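Side-chain contact in lipoprotein signal peptidase (Staphylococcus aureus, PDB 6RYO), which probably cleaves signal peptides from prolipoproteins in the bacterial membrane, acting as an aspartic endopeptidase ahead of the diacylglyceryl-modified cysteine: residues 121-126 with 168-173. Sequence-based numbering, arbitrary orientation.
Sequences SLLFAG and ILIIIA. With OLC ((2R)-2,3-dihydroxypropyl (9Z)-octadec-9-enoate), chain E.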
loop_
_atom_site.group_PDB
_atom_site.type_symbol
_atom_site.label_atom_id
_atom_site.label_comp_id
_atom_site.label_asym_id
_atom_site.label_seq_id
_atom_site.Cartn_x
_atom_site.Cartn_y
_atom_site.Cartn_z
ATOM N N SER A 121 3.485 9.848 -3.422
ATOM C CA SER A 121 2.960 9.763 -2.062
ATOM C C SER A 121 2.126 8.503 -1.873
ATOM O O SER A 121 2.253 7.806 -0.858
ATOM C CB SER A 121 2.134 11.008 -1.743
ATOM O OG SER A 121 2.901 12.183 -1.934
ATOM N N LEU A 122 1.249 8.207 -2.837
ATOM C CA LEU A 122 0.465 6.978 -2.772
ATOM C C LEU A 122 1.365 5.751 -2.778
ATOM O O LEU A 122 1.092 4.766 -2.078
ATOM C CB LEU A 122 -0.526 6.925 -3.933
ATOM C CG LEU A 122 -1.637 7.976 -3.903
ATOM C CD1 LEU A 122 -2.581 7.796 -5.082
ATOM C CD2 LEU A 122 -2.394 7.901 -2.584
ATOM N N LEU A 123 2.437 5.784 -3.575
ATOM C CA LEU A 123 3.409 4.697 -3.548
ATOM C C LEU A 123 4.159 4.662 -2.221
ATOM O O LEU A 123 4.373 3.587 -1.650
ATOM C CB LEU A 123 4.391 4.840 -4.711
ATOM C CG LEU A 123 3.831 4.806 -6.136
ATOM C CD1 LEU A 123 4.922 5.132 -7.149
ATOM C CD2 LEU A 123 3.219 3.456 -6.436
ATOM N N PHE A 124 4.564 5.830 -1.717
ATOM C CA PHE A 124 5.306 5.879 -0.460
ATOM C C PHE A 124 4.440 5.413 0.705
ATOM O O PHE A 124 4.881 4.607 1.532
ATOM C CB PHE A 124 5.825 7.297 -0.212
ATOM C CG PHE A 124 6.831 7.394 0.906
ATOM C CD1 PHE A 124 6.424 7.410 2.232
ATOM C CD2 PHE A 124 8.184 7.484 0.628
ATOM C CE1 PHE A 124 7.349 7.502 3.256
ATOM C CE2 PHE A 124 9.114 7.577 1.646
ATOM C CZ PHE A 124 8.696 7.586 2.962
ATOM N N ALA A 125 3.206 5.918 0.787
ATOM C CA ALA A 125 2.334 5.565 1.904
ATOM C C ALA A 125 1.968 4.086 1.878
ATOM O O ALA A 125 1.942 3.427 2.924
ATOM C CB ALA A 125 1.072 6.428 1.877
ATOM N N GLY A 126 1.676 3.548 0.690
ATOM C CA GLY A 126 1.326 2.141 0.595
ATOM C C GLY A 126 2.464 1.210 0.966
ATOM O O GLY A 126 2.229 0.114 1.482
ATOM N N ILE A 168 -1.087 2.891 -11.062
ATOM C CA ILE A 168 -1.983 3.274 -12.150
ATOM C C ILE A 168 -1.726 4.716 -12.567
ATOM O O ILE A 168 -1.699 5.038 -13.761
ATOM C CB ILE A 168 -3.451 3.054 -11.737
ATOM C CG1 ILE A 168 -3.734 1.564 -11.531
ATOM C CG2 ILE A 168 -4.395 3.643 -12.775
ATOM C CD1 ILE A 168 -5.134 1.275 -11.035
ATOM N N LEU A 169 -1.519 5.605 -11.591
ATOM C CA LEU A 169 -1.312 7.015 -11.907
ATOM C C LEU A 169 -0.004 7.235 -12.659
ATOM O O LEU A 169 0.037 8.009 -13.622
ATOM C CB LEU A 169 -1.344 7.848 -10.627
ATOM C CG LEU A 169 -2.668 7.846 -9.859
ATOM C CD1 LEU A 169 -2.582 8.757 -8.640
ATOM C CD2 LEU A 169 -3.816 8.261 -10.768
ATOM N N ILE A 170 1.076 6.570 -12.237
ATOM C CA ILE A 170 2.348 6.752 -12.930
ATOM C C ILE A 170 2.306 6.100 -14.307
ATOM O O ILE A 170 2.927 6.600 -15.251
ATOM C CB ILE A 170 3.526 6.225 -12.084
ATOM C CG1 ILE A 170 3.466 4.704 -11.918
ATOM C CG2 ILE A 170 3.562 6.909 -10.727
ATOM C CD1 ILE A 170 4.440 3.949 -12.804
ATOM N N ILE A 171 1.579 4.988 -14.451
ATOM C CA ILE A 171 1.392 4.394 -15.773
ATOM C C ILE A 171 0.656 5.366 -16.682
ATOM O O ILE A 171 0.960 5.479 -17.876
ATOM C CB ILE A 171 0.658 3.043 -15.657
ATOM C CG1 ILE A 171 1.598 1.975 -15.093
ATOM C CG2 ILE A 171 0.101 2.611 -17.002
ATOM C CD1 ILE A 171 0.957 0.615 -14.954
ATOM N N ILE A 172 -0.310 6.103 -16.128
ATOM C CA ILE A 172 -0.943 7.180 -16.883
ATOM C C ILE A 172 0.036 8.330 -17.089
ATOM O O ILE A 172 0.037 8.974 -18.147
ATOM C CB ILE A 172 -2.230 7.643 -16.172
ATOM C CG1 ILE A 172 -3.235 6.493 -16.104
ATOM C CG2 ILE A 172 -2.841 8.845 -16.875
ATOM C CD1 ILE A 172 -4.478 6.810 -15.306
ATOM N N ALA A 173 0.895 8.598 -16.100
ATOM C CA ALA A 173 1.943 9.597 -16.280
ATOM C C ALA A 173 3.045 9.095 -17.206
ATOM O O ALA A 173 3.695 9.899 -17.884
ATOM C CB ALA A 173 2.528 10.000 -14.928
HETATM C C10 OLC E . 1.029 8.407 11.504
HETATM C C9 OLC E . 1.702 8.336 10.374
HETATM C C11 OLC E . 1.125 9.660 12.372
HETATM C C8 OLC E . 2.579 9.505 9.933
HETATM C C24 OLC E . 8.037 13.387 -0.384
HETATM C C12 OLC E . 0.286 9.460 13.631
HETATM C C7 OLC E . 3.530 9.032 8.837
HETATM C C6 OLC E . 2.819 9.083 7.487
HETATM C C5 OLC E . 3.858 9.286 6.388
HETATM C C4 OLC E . 4.543 10.636 6.592
HETATM C C3 OLC E . 5.834 10.689 5.777
HETATM C C2 OLC E . 5.523 10.391 4.311
HETATM C C21 OLC E . 7.400 11.687 1.309
HETATM C C1 OLC E . 6.560 11.061 3.413
HETATM C C22 OLC E . 6.877 12.571 0.181
HETATM O O19 OLC E . 7.555 11.504 3.882
HETATM O O25 OLC E . 8.474 14.301 0.584
HETATM O O23 OLC E . 6.332 11.763 -0.823
HETATM O O20 OLC E . 6.325 11.161 2.034
#
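This is an apolar contact between two helices of the transmembrane bundle of a signal peptidase II, formed by two pairs of side chains. Leu122 and Leu123 on helix 114-137 face Leu169 and Ile170 on helix 158-174. Both segments lie in predicted membrane-spanning helices. The nearest CA atoms, Leu122 CA and Leu169 CA, are 9.3 Å apart, and between the two segments the contact is made by leucine and isoleucine side chains. Leu122 and Leu169 meet through one methyl each, CD1 to CD1 at 3.7 Å. Both leucines hold CG beside the backbone N (chi1 -67° and -63°), and the two side chains cross obliquely where these methyls meet. The second pair approaches less closely: Leu123 CD1 lies 4.2 Å from Ile170 CG2. No hydrogen bond crosses between the segments. Nearby, Leu122 O accepts one from Ser162 OG of helix 158-174, a polar link between the same two helices. Leu169 and Ile170 also touch Ala119, about one turn before Leu122 and Leu123. Phe124 takes no part in this pairing; its ring meets a bound monoolein lipid. The lipid's ester group lies over one face of the ring, with Phe124 CE1 3.6 Å from lipid C2 and lipid O20 3.8 Å above the ring plane, offset toward the rim.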